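Local coordinates for protein NAD-dependent dehydrogenase (Rhizobium meliloti, PDB 4Z0P) that reduces glyoxylate and hydroxypyruvate with NADPH as the hydride donor, and is here bound to the cofactor and to oxalate, at residues A[75-78]-A[79-83]; A[201-204]-A[205-209]. All blocks are in the same frame, centred on the assembly; numbering follows the deposited sequence.

How the contacts relate
The two contacts approach one NADPH molecule from different parts of the chain. Contact 1 lies in the loop after strand 69-72 of the five-stranded parallel sheet, contact 2 in the loop after strand 196-199 of the seven-stranded one. Their centres are about 12 Å apart, and they meet directly where Asp-78 CB packs on Leu-203 O at 3.6 Å. Contact 1 bonds oxalate through backbone amides, whereas the side chain of Pro-202 in contact 2 stays about 9 Å from it and borders the cofactor instead. The nicotinamide ribose is common ground: its O3D touches Gly-76 of contact 1 and Pro-202 of contact 2. The Asp-78–Leu-203 packing thus joins the loop that binds oxalate to the loop that lines the cofactor.

Contact 1 (A[75-78]-A[79-83]); sequences AGVD and HVLTL. With OXD (oxalic acid), chain C; NDP (NADPH dihydro-nicotinamide-adenine-dinucleotide phosphate), chain H.
Val-77 O is the acceptor of the one backbone bond that joins the two segments: Leu-81 N donates to it at 3.0 Å, with an N-H...O angle of 157°. The side chain of Leu-81 folds over the same oxygen, its CG lying 3.2 Å from Val-77 O, and Val-80 CG1 also rests against it. Beside this bond Val-77 CB meets Val-80 CG1 at 3.7 Å, and Val-77 CG2 reaches Leu-81 CD1; Leu-91 of strand 91-92 packs on all three residues. A water accepts from Val-80 N at 3.0 Å and gives a weak bond to Gly-76 O.

Further along the turn, His-79 O is gripped by two donors of Thr-82. The hydroxyl OG1 of Thr-82 donates to His-79 O at 2.7 Å, in the carbonyl plane and on a lone pair (C=O...donor angle 140°), and Thr-82 N adds a second bond to His-79 O at 2.9 Å. With OG1 lodged between its own backbone N and carbonyl carbon (chi1 71°), the hydroxyl faces back to His-79 while the methyl CG2 rests against Asp-78 O.

Ahead of the turn the backbone binds ligand. Gly-76 N donates to oxalate O5 at 2.7 Å. The preceding amide, Ala-75 N, donates to oxalate O3 at 2.9 Å. Ala-75 CB meanwhile lies against the nicotinamide ring. Asp-78 OD1 forms a salt bridge with Arg-235 NE, and Arg-235 NH1 bonds oxalate, which makes Asp-78 a second-shell residue.

Two successive main-chain N-H groups hold both oxygens of one carboxylate, while Arg-235 and His-283 also bond the oxalate, so binding depends on the course of the loop itself; a 2-oxoacid substrate probably presents its carboxylate in a similar way.

Contact 2 (A[201-204]-A[205-209]); sequences LPLT and PDTRG. With NDP (NADPH dihydro-nicotinamide-adenine-dinucleotide phosphate), chain H.
Polar bonds centre on Thr-207 OG1, which donates to Pro-202 O at 2.7 Å, in the carbonyl plane and on a lone pair, and accepts from Thr-204 N at 3.0 Å (N-H...O angle 159°). With OG1 set between its own backbone N and carbonyl carbon (chi1 72°), the hydroxyl reaches the 202-204 bend, where one oxygen serves both a carbonyl and an amide. Thr-207 N returns a bond to Thr-204 O at 3.0 Å, the donor standing well above the carbonyl plane. Thr-204 OG1 takes two weak bonds, from the amides of Asp-206 and Thr-207. A valine in place of Thr-207 would probably leave Pro-202 O and Thr-204 N without their shared mate and free the bend to shift.

Apolar contact is lighter: Leu-203 CD1 reaches Arg-208 CA at 4.0 Å.

Cofactor contacts line one flank. Pro-202 spans both riboses, with CB 3.2 Å from O3D of NADPH and CD near O4B. Leu-201 CD2 lies 3.6 Å from C4A of the adenine, while Asp-206 CB comes within 3.7 Å of N6A.

The bond from Thr-207 N to Thr-204 O, with Pro-205 and Asp-206 in helical conformation, defines a type I beta turn; it follows strand 196-199 and borders the dinucleotide pocket of this Rossmann-type domain.

Contact 1 (A[75-78]-A[79-83])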
loop_
_atom_site.group_PDB
_atom_site.type_symbol
_atom_site.label_atom_id
_atom_site.label_comp_id
_atom_site.label_asym_id
_atom_site.label_seq_id
_atom_site.Cartn_x
_atom_site.Cartn_y
_atom_site.Cartn_z
ATOM N N ALA A 75 -21.301 -4.906 6.003
ATOM C CA ALA A 75 -20.875 -6.005 6.883
ATOM C C ALA A 75 -21.275 -5.785 8.312
ATOM O O ALA A 75 -21.474 -6.754 9.050
ATOM C CB ALA A 75 -19.371 -6.195 6.799
ATOM N N GLY A 76 -21.336 -4.517 8.709
ATOM C CA GLY A 76 -21.663 -4.133 10.080
ATOM C C GLY A 76 -23.164 -3.973 10.217
ATOM O O GLY A 76 -23.840 -3.575 9.275
ATOM N N VAL A 77 -23.692 -4.364 11.373
ATOM C CA VAL A 77 -25.129 -4.298 11.592
ATOM C C VAL A 77 -25.501 -3.497 12.844
ATOM O O VAL A 77 -26.675 -3.552 13.268
ATOM C CB VAL A 77 -25.787 -5.706 11.662
ATOM C CG1 VAL A 77 -25.809 -6.358 10.284
ATOM C CG2 VAL A 77 -25.092 -6.574 12.715
ATOM N N ASP A 78 -24.540 -2.804 13.453
ATOM C CA ASP A 78 -24.807 -2.092 14.711
ATOM C C ASP A 78 -25.907 -1.035 14.576
ATOM O O ASP A 78 -26.707 -0.857 15.477
ATOM C CB ASP A 78 -23.551 -1.491 15.305
ATOM C CG ASP A 78 -22.821 -0.579 14.330
ATOM O OD1 ASP A 78 -22.370 -1.077 13.264
ATOM O OD2 ASP A 78 -22.710 0.624 14.639
ATOM N N HIS A 79 -25.987 -0.352 13.444
ATOM C CA HIS A 79 -27.106 0.560 13.206
ATOM C C HIS A 79 -28.442 -0.111 12.921
ATOM O O HIS A 79 -29.455 0.241 13.529
ATOM C CB HIS A 79 -26.750 1.605 12.126
ATOM C CG HIS A 79 -27.876 2.530 11.825
ATOM N ND1 HIS A 79 -28.227 3.567 12.666
ATOM C CD2 HIS A 79 -28.792 2.521 10.832
ATOM C CE1 HIS A 79 -29.288 4.178 12.176
ATOM N NE2 HIS A 79 -29.658 3.558 11.071
ATOM N N VAL A 80 -28.494 -1.123 12.020
ATOM C CA VAL A 80 -29.780 -1.723 11.677
ATOM C C VAL A 80 -30.413 -2.396 12.894
ATOM O O VAL A 80 -31.608 -2.409 13.019
ATOM C CB VAL A 80 -29.730 -2.715 10.462
ATOM C CG1 VAL A 80 -28.967 -3.954 10.759
ATOM C CG2 VAL A 80 -31.120 -3.114 10.000
ATOM N N LEU A 81 -29.555 -2.899 13.795
ATOM C CA LEU A 81 -30.086 -3.521 15.031
ATOM C C LEU A 81 -30.835 -2.553 15.912
ATOM O O LEU A 81 -31.639 -2.984 16.725
ATOM C CB LEU A 81 -28.963 -4.194 15.840
ATOM C CG LEU A 81 -28.373 -5.462 15.198
ATOM C CD1 LEU A 81 -27.138 -5.892 15.973
ATOM C CD2 LEU A 81 -29.386 -6.605 15.201
ATOM N N THR A 82 -30.584 -1.252 15.737
ATOM C CA THR A 82 -31.255 -0.224 16.542
ATOM C C THR A 82 -32.527 0.312 15.926
ATOM O O THR A 82 -33.242 1.068 16.568
ATOM C CB THR A 82 -30.343 0.996 16.798
ATOM O OG1 THR A 82 -30.161 1.759 15.589
ATOM C CG2 THR A 82 -28.986 0.558 17.357
ATOM N N LEU A 83 -32.811 -0.069 14.683
ATOM C CA LEU A 83 -33.978 0.499 14.003
ATOM C C LEU A 83 -35.263 0.071 14.649
ATOM O O LEU A 83 -35.484 -1.121 14.975
ATOM C CB LEU A 83 -33.957 0.191 12.501
ATOM C CG LEU A 83 -32.840 0.840 11.714
ATOM C CD1 LEU A 83 -32.724 0.141 10.376
ATOM C CD2 LEU A 83 -33.063 2.336 11.552
HETATM C C1 OXD C . -19.983 -1.747 6.469
HETATM C C2 OXD C . -19.606 -0.338 6.443
HETATM O O3 OXD C . -19.967 -2.427 5.412
HETATM O O4 OXD C . -19.803 0.330 5.417
HETATM O O5 OXD C . -20.331 -2.235 7.565
HETATM O O6 OXD C . -19.101 0.178 7.450
HETATM P PA NDP H . -16.679 -10.711 11.438
HETATM O O1A NDP H . -17.954 -10.988 12.220
HETATM O O2A NDP H . -16.297 -11.687 10.376
HETATM O O5B NDP H . -15.513 -10.635 12.507
HETATM C C5B NDP H . -15.619 -9.971 13.748
HETATM C C4B NDP H . -14.414 -10.331 14.574
HETATM O O4B NDP H . -14.455 -9.523 15.747
HETATM C C3B NDP H . -14.389 -11.784 15.046
HETATM O O3B NDP H . -13.034 -12.219 15.031
HETATM C C2B NDP H . -14.906 -11.692 16.465
HETATM O O2B NDP H . -14.448 -12.707 17.337
HETATM C C1B NDP H . -14.305 -10.372 16.872
HETATM N N9A NDP H . -15.007 -9.841 18.053
HETATM C C8A NDP H . -16.271 -9.391 18.182
HETATM N N7A NDP H . -16.568 -8.986 19.396
HETATM C C5A NDP H . -15.415 -9.189 20.100
HETATM C C6A NDP H . -15.066 -8.987 21.450
HETATM N N6A NDP H . -15.927 -8.470 22.357
HETATM N N1A NDP H . -13.802 -9.304 21.847
HETATM C C2A NDP H . -12.950 -9.814 20.945
HETATM N N3A NDP H . -13.171 -10.058 19.649
HETATM C C4A NDP H . -14.433 -9.709 19.284
HETATM O O3 NDP H . -16.870 -9.203 10.891
HETATM P PN NDP H . -16.099 -8.653 9.573
HETATM O O1N NDP H . -14.649 -8.994 9.642
HETATM O O2N NDP H . -16.865 -8.997 8.346
HETATM O O5D NDP H . -16.363 -7.100 9.803
HETATM C C5D NDP H . -15.809 -6.465 10.938
HETATM C C4D NDP H . -16.364 -5.057 11.091
HETATM O O4D NDP H . -15.756 -4.175 10.145
HETATM C C3D NDP H . -17.850 -4.872 10.815
HETATM O O3D NDP H . -18.637 -5.285 11.951
HETATM C C2D NDP H . -18.014 -3.396 10.515
HETATM O O2D NDP H . -18.300 -2.664 11.720
HETATM C C1D NDP H . -16.588 -3.032 10.026
HETATM N N1N NDP H . -16.565 -2.568 8.637
HETATM C C2N NDP H . -16.166 -1.274 8.323
HETATM C C3N NDP H . -16.119 -0.829 7.036
HETATM C C7N NDP H . -15.550 0.504 6.651
HETATM O O7N NDP H . -15.799 0.934 5.507
HETATM N N7N NDP H . -14.832 1.190 7.513
HETATM C C4N NDP H . -16.564 -1.727 5.942
HETATM C C5N NDP H . -16.992 -3.082 6.370
HETATM C C6N NDP H . -16.963 -3.463 7.633
HETATM P P2B NDP H . -15.021 -14.208 17.241
HETATM O O1X NDP H . -14.404 -14.751 15.978
HETATM O O2X NDP H . -14.455 -14.835 18.502
HETATM O O3X NDP H . -16.501 -14.108 17.206
HETATM O O HOH W 1 -26.472 -1.412 9.890
#

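Contact 2 (A[201-204]-A[205-209])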
loop_
_atom_site.group_PDB
_atom_site.type_symbol
_atom_site.label_atom_id
_atom_site.label_comp_id
_atom_site.label_asym_id
_atom_site.label_seq_id
_atom_site.Cartn_x
_atom_site.Cartn_y
_atom_site.Cartn_z
ATOM N N LEU A 201 -12.868 -4.646 14.351
ATOM C CA LEU A 201 -13.919 -5.187 15.223
ATOM C C LEU A 201 -15.268 -4.571 14.853
ATOM O O LEU A 201 -15.337 -3.414 14.443
ATOM C CB LEU A 201 -13.646 -4.822 16.680
ATOM C CG LEU A 201 -12.475 -5.500 17.406
ATOM C CD1 LEU A 201 -12.168 -4.777 18.703
ATOM C CD2 LEU A 201 -12.777 -6.972 17.639
ATOM N N PRO A 202 -16.354 -5.325 15.037
ATOM C CA PRO A 202 -17.689 -4.707 15.046
ATOM C C PRO A 202 -17.848 -3.797 16.258
ATOM O O PRO A 202 -17.073 -3.916 17.216
ATOM C CB PRO A 202 -18.645 -5.888 15.141
ATOM C CG PRO A 202 -17.819 -7.032 15.652
ATOM C CD PRO A 202 -16.365 -6.716 15.518
ATOM N N LEU A 203 -18.807 -2.873 16.177
ATOM C CA LEU A 203 -19.297 -2.160 17.359
ATOM C C LEU A 203 -20.333 -3.019 18.020
ATOM O O LEU A 203 -21.364 -3.343 17.414
ATOM C CB LEU A 203 -19.933 -0.807 17.032
ATOM C CG LEU A 203 -20.403 0.004 18.262
ATOM C CD1 LEU A 203 -19.311 0.253 19.284
ATOM C CD2 LEU A 203 -21.018 1.313 17.821
ATOM N N THR A 204 -20.072 -3.363 19.274
ATOM C CA THR A 204 -21.046 -4.019 20.130
ATOM C C THR A 204 -20.939 -3.376 21.502
ATOM O O THR A 204 -19.972 -2.656 21.773
ATOM C CB THR A 204 -20.744 -5.513 20.286
ATOM O OG1 THR A 204 -19.562 -5.659 21.082
ATOM C CG2 THR A 204 -20.536 -6.150 18.917
ATOM N N PRO A 205 -21.855 -3.717 22.403
ATOM C CA PRO A 205 -21.672 -3.183 23.752
ATOM C C PRO A 205 -20.334 -3.564 24.382
ATOM O O PRO A 205 -19.739 -2.768 25.100
ATOM C CB PRO A 205 -22.879 -3.741 24.496
ATOM C CG PRO A 205 -23.924 -3.827 23.442
ATOM C CD PRO A 205 -23.186 -4.350 22.257
ATOM N N ASP A 206 -19.809 -4.726 24.029
ATOM C CA ASP A 206 -18.533 -5.169 24.567
ATOM C C ASP A 206 -17.317 -4.524 23.902
ATOM O O ASP A 206 -16.243 -4.566 24.467
ATOM C CB ASP A 206 -18.408 -6.702 24.467
ATOM C CG ASP A 206 -19.310 -7.433 25.410
ATOM O OD1 ASP A 206 -19.736 -6.867 26.415
ATOM O OD2 ASP A 206 -19.597 -8.603 25.129
ATOM N N THR A 207 -17.459 -3.941 22.718
ATOM C CA THR A 207 -16.323 -3.248 22.072
ATOM C C THR A 207 -16.428 -1.730 22.147
ATOM O O THR A 207 -15.570 -1.016 21.620
ATOM C CB THR A 207 -16.129 -3.651 20.603
ATOM O OG1 THR A 207 -17.164 -3.112 19.779
ATOM C CG2 THR A 207 -16.081 -5.162 20.434
ATOM N N ARG A 208 -17.447 -1.224 22.820
ATOM C CA ARG A 208 -17.613 0.214 22.920
ATOM C C ARG A 208 -16.468 0.815 23.737
ATOM O O ARG A 208 -16.198 0.360 24.842
ATOM C CB ARG A 208 -18.938 0.546 23.607
ATOM C CG ARG A 208 -19.376 1.963 23.328
ATOM C CD ARG A 208 -20.738 2.228 23.928
ATOM N NE ARG A 208 -21.210 3.520 23.468
ATOM C CZ ARG A 208 -22.047 3.736 22.464
ATOM N NH1 ARG A 208 -22.548 2.738 21.734
ATOM N NH2 ARG A 208 -22.380 4.990 22.182
ATOM N N GLY A 209 -15.793 1.829 23.190
ATOM C CA GLY A 209 -14.706 2.498 23.898
ATOM C C GLY A 209 -13.480 1.662 24.249
ATOM O O GLY A 209 -12.712 2.041 25.134
HETATM P PA NDP H . -16.679 -10.711 11.438
HETATM O O1A NDP H . -17.954 -10.988 12.220
HETATM O O2A NDP H . -16.297 -11.687 10.376
HETATM O O5B NDP H . -15.513 -10.635 12.507
HETATM C C5B NDP H . -15.619 -9.971 13.748
HETATM C C4B NDP H . -14.414 -10.331 14.574
HETATM O O4B NDP H . -14.455 -9.523 15.747
HETATM C C3B NDP H . -14.389 -11.784 15.046
HETATM O O3B NDP H . -13.034 -12.219 15.031
HETATM C C2B NDP H . -14.906 -11.692 16.465
HETATM O O2B NDP H . -14.448 -12.707 17.337
HETATM C C1B NDP H . -14.305 -10.372 16.872
HETATM N N9A NDP H . -15.007 -9.841 18.053
HETATM C C8A NDP H . -16.271 -9.391 18.182
HETATM N N7A NDP H . -16.568 -8.986 19.396
HETATM C C5A NDP H . -15.415 -9.189 20.100
HETATM C C6A NDP H . -15.066 -8.987 21.450
HETATM N N6A NDP H . -15.927 -8.470 22.357
HETATM N N1A NDP H . -13.802 -9.304 21.847
HETATM C C2A NDP H . -12.950 -9.814 20.945
HETATM N N3A NDP H . -13.171 -10.058 19.649
HETATM C C4A NDP H . -14.433 -9.709 19.284
HETATM O O3 NDP H . -16.870 -9.203 10.891
HETATM P PN NDP H . -16.099 -8.653 9.573
HETATM O O1N NDP H . -14.649 -8.994 9.642
HETATM O O2N NDP H . -16.865 -8.997 8.346
HETATM O O5D NDP H . -16.363 -7.100 9.803
HETATM C C5D NDP H . -15.809 -6.465 10.938
HETATM C C4D NDP H . -16.364 -5.057 11.091
HETATM O O4D NDP H . -15.756 -4.175 10.145
HETATM C C3D NDP H . -17.850 -4.872 10.815
HETATM O O3D NDP H . -18.637 -5.285 11.951
HETATM C C2D NDP H . -18.014 -3.396 10.515
HETATM O O2D NDP H . -18.300 -2.664 11.720
HETATM C C1D NDP H . -16.588 -3.032 10.026
HETATM N N1N NDP H . -16.565 -2.568 8.637
HETATM C C2N NDP H . -16.166 -1.274 8.323
HETATM C C3N NDP H . -16.119 -0.829 7.036
HETATM C C7N NDP H . -15.550 0.504 6.651
HETATM O O7N NDP H . -15.799 0.934 5.507
HETATM N N7N NDP H . -14.832 1.190 7.513
HETATM C C4N NDP H . -16.564 -1.727 5.942
HETATM C C5N NDP H . -16.992 -3.082 6.370
HETATM C C6N NDP H . -16.963 -3.463 7.633
HETATM P P2B NDP H . -15.021 -14.208 17.241
HETATM O O1X NDP H . -14.404 -14.751 15.978
HETATM O O2X NDP H . -14.455 -14.835 18.502
HETATM O O3X NDP H . -16.501 -14.108 17.206
#